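Local coordinates for protein type I site-specific restriction-modification system, R (Restriction) subunit (Vibrio vulnificus, PDB 3H1T) that is probably the ATP-dependent motor and DNA-cleaving subunit of a type I restriction enzyme, present here as a fragment that includes both helicase-like domains, at residues Val521-Val526 / Lys534-Arg539; Thr442-Val447 / Asp453-Ala458. All blocks are in the same frame, centred on the assembly; numbering follows the deposited sequence.

Interaction 1 of 2, residues Val521-Val526 / Lys534-Arg539; sequences VVLARV and KQIVGR
A chi1 of 167° turns CG1 of Val-521 away from its own backbone N, and CG2 of Ile-536 is set the same way, which brings the two methyls together at 3.7 Å and joins the strand to the helix lying over it. Ile-536 CG2 also meets Leu-523 CD2, at 3.6 Å, so this one methyl serves two side chains that stand two residues apart on the strand. The longer branch of Ile-536 brings CD1 near Leu-523 CD2 and, more loosely, to 4.4 Å from Arg-525 CD. Just past the helix, Arg-539 lays its CB against Val-521 CG2 at 4.1 Å. From there its chain bends twice and turns back to the helix, where NE donates to the carbonyl O of Gln-535 at 2.8 Å in a nearly straight bond (169°). The acceptor lies practically in the guanidinium plane, and NH2 adds a weak second bond. No hydrogen bond crosses between 521-526 and 534-539: the join rests on van der Waals contact, chiefly between Val-521, Leu-523 and Ile-536, with the carbon chains of two arginines at its margins. Arg-525 spends its polar end on Glu-532 and Gln-507, Arg-539 mainly on Gln-535, consistent with a buried helix-on-sheet interface.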
ATOM      1  N   VAL A 521     -13.795   3.404 -12.326  1.00 30.53           N
ATOM      2  CA  VAL A 521     -12.723   2.719 -13.032  1.00 30.33           C
ATOM      3  C   VAL A 521     -13.437   1.809 -14.025  1.00 31.46           C
ATOM      4  O   VAL A 521     -14.143   0.881 -13.631  1.00 31.50           O
ATOM      5  CB  VAL A 521     -11.841   1.895 -12.056  1.00 38.42           C
ATOM      6  CG1 VAL A 521     -10.935   0.950 -12.844  1.00 40.23           C
ATOM      7  CG2 VAL A 521     -10.971   2.830 -11.205  1.00 38.60           C
ATOM      8  N   VAL A 522     -13.256   2.072 -15.315  1.00 27.55           N
ATOM      9  CA  VAL A 522     -13.948   1.311 -16.350  1.00 27.78           C
ATOM     10  C   VAL A 522     -13.125   0.351 -17.223  1.00 27.86           C
ATOM     11  O   VAL A 522     -12.131   0.739 -17.835  1.00 29.55           O
ATOM     12  CB  VAL A 522     -14.708   2.292 -17.272  1.00 24.72           C
ATOM     13  CG1 VAL A 522     -15.615   1.534 -18.217  1.00 23.93           C
ATOM     14  CG2 VAL A 522     -15.520   3.274 -16.420  1.00 22.35           C
ATOM     15  N   LEU A 523     -13.577  -0.893 -17.307  1.00 31.15           N
ATOM     16  CA  LEU A 523     -12.893  -1.928 -18.085  1.00 32.98           C
ATOM     17  C   LEU A 523     -13.490  -2.208 -19.475  1.00 33.32           C
ATOM     18  O   LEU A 523     -14.603  -2.718 -19.596  1.00 31.67           O
ATOM     19  CB  LEU A 523     -12.883  -3.237 -17.286  1.00 45.71           C
ATOM     20  CG  LEU A 523     -12.116  -3.300 -15.973  1.00 47.62           C
ATOM     21  CD1 LEU A 523     -12.297  -4.678 -15.346  1.00 49.91           C
ATOM     22  CD2 LEU A 523     -10.649  -3.044 -16.235  1.00 50.58           C
ATOM     23  N   ALA A 524     -12.741  -1.885 -20.521  1.00 27.42           N
ATOM     24  CA  ALA A 524     -13.211  -2.125 -21.881  1.00 27.71           C
ATOM     25  C   ALA A 524     -12.077  -2.746 -22.658  1.00 28.67           C
ATOM     26  O   ALA A 524     -11.860  -2.436 -23.820  1.00 31.41           O
ATOM     27  CB  ALA A 524     -13.640  -0.827 -22.539  1.00 21.35           C
ATOM     28  N   ARG A 525     -11.363  -3.644 -22.003  1.00 32.99           N
ATOM     29  CA  ARG A 525     -10.227  -4.281 -22.625  1.00 33.23           C
ATOM     30  C   ARG A 525      -9.962  -5.658 -22.063  1.00 33.07           C
ATOM     31  O   ARG A 525     -10.489  -6.038 -21.022  1.00 32.75           O
ATOM     32  CB  ARG A 525      -8.985  -3.427 -22.400  1.00 40.88           C
ATOM     33  CG  ARG A 525      -8.505  -3.474 -20.966  1.00 42.53           C
ATOM     34  CD  ARG A 525      -7.309  -2.604 -20.786  1.00 48.52           C
ATOM     35  NE  ARG A 525      -6.377  -2.805 -21.884  1.00 52.71           N
ATOM     36  CZ  ARG A 525      -5.073  -2.955 -21.727  1.00 54.24           C
ATOM     37  NH1 ARG A 525      -4.549  -2.928 -20.511  1.00 56.53           N
ATOM     38  NH2 ARG A 525      -4.296  -3.130 -22.783  1.00 55.27           N
ATOM     39  N   VAL A 526      -9.115  -6.387 -22.773  1.00 34.81           N
ATOM     40  CA  VAL A 526      -8.709  -7.708 -22.370  1.00 33.00           C
ATOM     41  C   VAL A 526      -7.555  -7.507 -21.409  1.00 32.62           C
ATOM     42  O   VAL A 526      -6.511  -6.977 -21.790  1.00 32.94           O
ATOM     43  CB  VAL A 526      -8.187  -8.547 -23.577  1.00 33.86           C
ATOM     44  CG1 VAL A 526      -7.635  -9.882 -23.091  1.00 32.23           C
ATOM     45  CG2 VAL A 526      -9.302  -8.768 -24.582  1.00 34.45           C
ATOM     46  N   LYS A 534      -4.791  -5.602 -11.042  1.00 29.97           N
ATOM     47  CA  LYS A 534      -4.649  -4.899  -9.774  1.00 30.57           C
ATOM     48  C   LYS A 534      -4.173  -3.461  -9.918  1.00 31.92           C
ATOM     49  O   LYS A 534      -4.467  -2.619  -9.070  1.00 32.11           O
ATOM     50  CB  LYS A 534      -3.705  -5.661  -8.846  1.00 26.88           C
ATOM     51  CG  LYS A 534      -4.277  -6.991  -8.365  1.00 23.60           C
ATOM     52  CD  LYS A 534      -3.645  -7.449  -7.060  1.00 25.68           C
ATOM     53  CE  LYS A 534      -4.005  -8.910  -6.736  1.00 24.68           C
ATOM     54  NZ  LYS A 534      -5.461  -9.169  -6.474  1.00 23.83           N
ATOM     55  N   GLN A 535      -3.418  -3.184 -10.976  1.00 32.49           N
ATOM     56  CA  GLN A 535      -2.936  -1.838 -11.233  1.00 33.32           C
ATOM     57  C   GLN A 535      -4.125  -1.001 -11.688  1.00 33.98           C
ATOM     58  O   GLN A 535      -4.267   0.163 -11.308  1.00 36.73           O
ATOM     59  CB  GLN A 535      -1.867  -1.840 -12.327  1.00 40.86           C
ATOM     60  CG  GLN A 535      -0.493  -2.306 -11.877  1.00 43.55           C
ATOM     61  CD  GLN A 535       0.487  -2.393 -13.031  1.00 48.41           C
ATOM     62  OE1 GLN A 535       1.631  -2.820 -12.868  1.00 48.98           O
ATOM     63  NE2 GLN A 535       0.043  -1.979 -14.212  1.00 50.76           N
ATOM     64  N   ILE A 536      -4.984  -1.603 -12.503  1.00 24.66           N
ATOM     65  CA  ILE A 536      -6.154  -0.912 -13.006  1.00 23.28           C
ATOM     66  C   ILE A 536      -7.057  -0.581 -11.833  1.00 22.55           C
ATOM     67  O   ILE A 536      -7.414   0.586 -11.624  1.00 19.71           O
ATOM     68  CB  ILE A 536      -6.889  -1.767 -14.064  1.00 29.21           C
ATOM     69  CG1 ILE A 536      -6.071  -1.781 -15.364  1.00 27.83           C
ATOM     70  CG2 ILE A 536      -8.269  -1.211 -14.337  1.00 28.24           C
ATOM     71  CD1 ILE A 536      -6.593  -2.727 -16.420  1.00 30.13           C
ATOM     72  N   VAL A 537      -7.387  -1.598 -11.041  1.00 25.84           N
ATOM     73  CA  VAL A 537      -8.243  -1.412  -9.871  1.00 22.44           C
ATOM     74  C   VAL A 537      -7.650  -0.417  -8.858  1.00 22.83           C
ATOM     75  O   VAL A 537      -8.379   0.295  -8.167  1.00 20.63           O
ATOM     76  CB  VAL A 537      -8.518  -2.785  -9.185  1.00 20.15           C
ATOM     77  CG1 VAL A 537      -9.293  -2.604  -7.899  1.00 18.94           C
ATOM     78  CG2 VAL A 537      -9.318  -3.665 -10.127  1.00 19.39           C
ATOM     79  N   GLY A 538      -6.321  -0.353  -8.799  1.00 25.27           N
ATOM     80  CA  GLY A 538      -5.657   0.561  -7.893  1.00 26.03           C
ATOM     81  C   GLY A 538      -5.720   2.013  -8.333  1.00 29.15           C
ATOM     82  O   GLY A 538      -5.163   2.892  -7.671  1.00 29.58           O
ATOM     83  N   ARG A 539      -6.378   2.281  -9.453  1.00 27.99           N
ATOM     84  CA  ARG A 539      -6.490   3.654  -9.914  1.00 28.34           C
ATOM     85  C   ARG A 539      -7.504   4.385  -9.056  1.00 27.66           C
ATOM     86  O   ARG A 539      -7.478   5.617  -8.942  1.00 26.54           O
ATOM     87  CB  ARG A 539      -6.957   3.728 -11.371  1.00 31.14           C
ATOM     88  CG  ARG A 539      -5.918   3.342 -12.408  1.00 33.98           C
ATOM     89  CD  ARG A 539      -4.563   3.928 -12.063  1.00 37.12           C
ATOM     90  NE  ARG A 539      -3.727   2.935 -11.394  1.00 38.75           N
ATOM     91  CZ  ARG A 539      -2.592   3.206 -10.759  1.00 39.05           C
ATOM     92  NH1 ARG A 539      -2.140   4.448 -10.695  1.00 37.26           N
ATOM     93  NH2 ARG A 539      -1.904   2.227 -10.187  1.00 38.73           N
TER

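Interaction 2 of 2, residues Thr442-Val447 / Asp453-Ala458; sequences TIVFCV and DEMRRA
Met-455, present as selenomethionine, meets Cys-446 and Val-444 of the strand with the first two carbons of its side chain. The closer part lies at the cysteine, whose SG is 3.8 Å from Met-455 CB and 3.9 Å from its CG. Val-444 is looser: its CG1 stands 4.2 Å from Met-455 CG, the side chains crossing at about a right angle. With Met-455 CG anti to the backbone N (chi1 178°), the chain first reaches toward the strand. It then bends at its next two torsions, and the residue also packs against Thr-504 and Ala-524 of the flanking strands. The outer side of the helix is polar and turned to solvent, Arg-457 exposed and Asp-453 and Arg-456 partly so. There Asp-453 forms two salt bridges, OD1 to Arg-456 NH2 at 3.1 Å and OD2 to Arg-457 NH2 at 2.7 Å, each oxygen met on its syn side but out of the carboxylate plane. OD1 lies almost in the guanidinium plane of Arg-456, whereas OD2 is tilted 27° out of that of Arg-457. A buried apolar face and a charged outer face make this an amphipathic helix following a parallel strand, as in the RecA-like C-terminal domain of superfamily 2 helicases.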
ATOM      1  N   THR A 442     -13.634   9.805 -14.140  1.00 30.68           N
ATOM      2  CA  THR A 442     -13.618   8.430 -14.641  1.00 28.93           C
ATOM      3  C   THR A 442     -12.466   8.104 -15.594  1.00 27.50           C
ATOM      4  O   THR A 442     -12.037   8.959 -16.359  1.00 30.11           O
ATOM      5  CB  THR A 442     -14.932   8.156 -15.402  1.00 23.68           C
ATOM      6  OG1 THR A 442     -16.040   8.414 -14.533  1.00 25.71           O
ATOM      7  CG2 THR A 442     -14.984   6.729 -15.908  1.00 23.79           C
ATOM      8  N   ILE A 443     -11.991   6.863 -15.563  1.00 23.00           N
ATOM      9  CA  ILE A 443     -10.914   6.418 -16.448  1.00 23.43           C
ATOM     10  C   ILE A 443     -11.398   5.173 -17.176  1.00 23.89           C
ATOM     11  O   ILE A 443     -11.855   4.228 -16.544  1.00 24.79           O
ATOM     12  CB  ILE A 443      -9.612   6.045 -15.670  1.00 36.21           C
ATOM     13  CG1 ILE A 443      -9.081   7.252 -14.895  1.00 37.36           C
ATOM     14  CG2 ILE A 443      -8.516   5.612 -16.662  1.00 36.93           C
ATOM     15  CD1 ILE A 443      -7.899   6.929 -14.008  1.00 37.99           C
ATOM     16  N   VAL A 444     -11.301   5.152 -18.499  1.00 26.97           N
ATOM     17  CA  VAL A 444     -11.759   3.989 -19.255  1.00 26.15           C
ATOM     18  C   VAL A 444     -10.603   3.297 -19.954  1.00 26.10           C
ATOM     19  O   VAL A 444      -9.949   3.875 -20.814  1.00 26.31           O
ATOM     20  CB  VAL A 444     -12.829   4.392 -20.316  1.00 22.12           C
ATOM     21  CG1 VAL A 444     -13.389   3.143 -21.026  1.00 20.09           C
ATOM     22  CG2 VAL A 444     -13.948   5.149 -19.652  1.00 17.31           C
ATOM     23  N   PHE A 445     -10.361   2.051 -19.578  1.00 26.47           N
ATOM     24  CA  PHE A 445      -9.268   1.287 -20.152  1.00 27.21           C
ATOM     25  C   PHE A 445      -9.695   0.511 -21.388  1.00 29.74           C
ATOM     26  O   PHE A 445     -10.391  -0.504 -21.297  1.00 32.46           O
ATOM     27  CB  PHE A 445      -8.702   0.344 -19.097  1.00 30.66           C
ATOM     28  CG  PHE A 445      -7.985   1.055 -17.991  1.00 32.08           C
ATOM     29  CD1 PHE A 445      -6.649   1.406 -18.129  1.00 30.54           C
ATOM     30  CD2 PHE A 445      -8.668   1.443 -16.843  1.00 34.20           C
ATOM     31  CE1 PHE A 445      -5.997   2.142 -17.142  1.00 32.21           C
ATOM     32  CE2 PHE A 445      -8.023   2.179 -15.846  1.00 35.23           C
ATOM     33  CZ  PHE A 445      -6.682   2.528 -15.999  1.00 32.09           C
ATOM     34  N   CYS A 446      -9.245   0.980 -22.547  1.00 32.00           N
ATOM     35  CA  CYS A 446      -9.598   0.364 -23.817  1.00 34.02           C
ATOM     36  C   CYS A 446      -8.545  -0.602 -24.355  1.00 33.68           C
ATOM     37  O   CYS A 446      -7.448  -0.729 -23.798  1.00 34.89           O
ATOM     38  CB  CYS A 446      -9.884   1.464 -24.837  1.00 33.32           C
ATOM     39  SG  CYS A 446     -11.081   2.704 -24.193  1.00 33.84           S
ATOM     40  N   VAL A 447      -8.887  -1.279 -25.445  1.00 29.64           N
ATOM     41  CA  VAL A 447      -8.018  -2.262 -26.089  1.00 27.59           C
ATOM     42  C   VAL A 447      -6.702  -1.712 -26.646  1.00 27.52           C
ATOM     43  O   VAL A 447      -5.643  -2.265 -26.380  1.00 28.25           O
ATOM     44  CB  VAL A 447      -8.790  -2.990 -27.204  1.00 27.17           C
ATOM     45  CG1 VAL A 447      -7.904  -4.027 -27.863  1.00 27.41           C
ATOM     46  CG2 VAL A 447     -10.038  -3.639 -26.603  1.00 27.31           C
ATOM     47  N   ASP A 453      -9.474   6.383 -28.766  1.00 22.56           N
ATOM     48  CA  ASP A 453      -9.916   7.555 -29.531  1.00 23.53           C
ATOM     49  C   ASP A 453     -11.364   7.443 -29.982  1.00 24.03           C
ATOM     50  O   ASP A 453     -12.081   8.430 -30.026  1.00 25.80           O
ATOM     51  CB  ASP A 453      -9.035   7.764 -30.768  1.00 48.82           C
ATOM     52  CG  ASP A 453      -9.508   8.934 -31.643  1.00 53.81           C
ATOM     53  OD1 ASP A 453      -9.343  10.120 -31.247  1.00 56.85           O
ATOM     54  OD2 ASP A 453     -10.057   8.655 -32.733  1.00 58.24           O
ATOM     55  N   GLU A 454     -11.792   6.240 -30.332  1.00 27.91           N
ATOM     56  CA  GLU A 454     -13.162   6.046 -30.768  1.00 29.94           C
ATOM     57  C   GLU A 454     -14.064   6.142 -29.554  1.00 29.70           C
ATOM     58  O   GLU A 454     -15.169   6.675 -29.638  1.00 28.96           O
ATOM     59  CB  GLU A 454     -13.298   4.688 -31.459  1.00 63.48           C
ATOM     60  CG  GLU A 454     -12.137   4.416 -32.410  1.00 70.47           C
ATOM     61  CD  GLU A 454     -12.473   3.444 -33.533  1.00 77.85           C
ATOM     62  OE1 GLU A 454     -12.719   2.252 -33.248  1.00 79.15           O
ATOM     63  OE2 GLU A 454     -12.491   3.881 -34.707  1.00 79.52           O
HETATM   64  N   MSE A 455     -13.576   5.641 -28.419  1.00 33.10           N
HETATM   65  CA  MSE A 455     -14.329   5.680 -27.162  1.00 32.14           C
HETATM   66  C   MSE A 455     -14.512   7.138 -26.746  1.00 28.31           C
HETATM   67  O   MSE A 455     -15.598   7.555 -26.350  1.00 30.14           O
HETATM   68  CB  MSE A 455     -13.583   4.905 -26.060  1.00 40.06           C
HETATM   69  CG  MSE A 455     -14.273   4.935 -24.694  1.00 45.71           C
HETATM   70 SE   MSE A 455     -15.995   4.023 -24.610  1.00 55.84          SE
HETATM   71  CE  MSE A 455     -15.352   2.213 -24.667  1.00 50.03           C
ATOM     72  N   ARG A 456     -13.440   7.915 -26.857  1.00 23.36           N
ATOM     73  CA  ARG A 456     -13.468   9.330 -26.510  1.00 24.11           C
ATOM     74  C   ARG A 456     -14.482  10.099 -27.349  1.00 24.63           C
ATOM     75  O   ARG A 456     -15.280  10.857 -26.807  1.00 24.40           O
ATOM     76  CB  ARG A 456     -12.088   9.973 -26.700  1.00 28.45           C
ATOM     77  CG  ARG A 456     -12.107  11.498 -26.554  1.00 28.58           C
ATOM     78  CD  ARG A 456     -10.836  12.162 -27.086  1.00 27.15           C
ATOM     79  NE  ARG A 456     -10.708  12.052 -28.536  1.00 30.80           N
ATOM     80  CZ  ARG A 456     -11.362  12.811 -29.413  1.00 34.30           C
ATOM     81  NH1 ARG A 456     -12.203  13.753 -28.998  1.00 32.68           N
ATOM     82  NH2 ARG A 456     -11.178  12.620 -30.716  1.00 33.67           N
ATOM     83  N   ARG A 457     -14.445   9.892 -28.666  1.00 29.38           N
ATOM     84  CA  ARG A 457     -15.352  10.581 -29.582  1.00 28.50           C
ATOM     85  C   ARG A 457     -16.797  10.224 -29.307  1.00 29.26           C
ATOM     86  O   ARG A 457     -17.663  11.100 -29.272  1.00 29.46           O
ATOM     87  CB  ARG A 457     -15.026  10.238 -31.034  1.00 31.80           C
ATOM     88  CG  ARG A 457     -15.942  10.926 -32.052  1.00 35.87           C
ATOM     89  CD  ARG A 457     -15.535  10.642 -33.497  1.00 35.33           C
ATOM     90  NE  ARG A 457     -14.118  10.914 -33.723  1.00 39.65           N
ATOM     91  CZ  ARG A 457     -13.176   9.972 -33.738  1.00 38.03           C
ATOM     92  NH1 ARG A 457     -13.506   8.703 -33.548  1.00 36.82           N
ATOM     93  NH2 ARG A 457     -11.907  10.297 -33.933  1.00 36.13           N
ATOM     94  N   ALA A 458     -17.060   8.935 -29.115  1.00 25.52           N
ATOM     95  CA  ALA A 458     -18.419   8.495 -28.839  1.00 25.32           C
ATOM     96  C   ALA A 458     -18.945   9.138 -27.567  1.00 25.87           C
ATOM     97  O   ALA A 458     -19.998   9.764 -27.554  1.00 27.88           O
ATOM     98  CB  ALA A 458     -18.460   6.991 -28.706  1.00 30.49           C
TER

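In the fold
After the N-terminal sheet and the ATP-binding helicase-like domain, the chain reaches strand 441-446, and interaction 2 closes a short connection when helix 449-462 folds back on it. Strands 474-476 and 502-505 follow before strand 518-524 enters the sheet directly beside 441-446. Interaction 1 then closes the short connection from strand 518-524 into helix 530-537, within a beta-alpha-beta unit completed by strand 552-556. The two closures are therefore in series, neither nested nor crossed, with centres about 12 Å apart. Their strands are parallel neighbours, joined by probable hydrogen bonds from Phe-445 N to Val-522 O and from Ala-524 N to Phe-445 O. Together they tie two helices to the central strands of the helicase C-terminal domain.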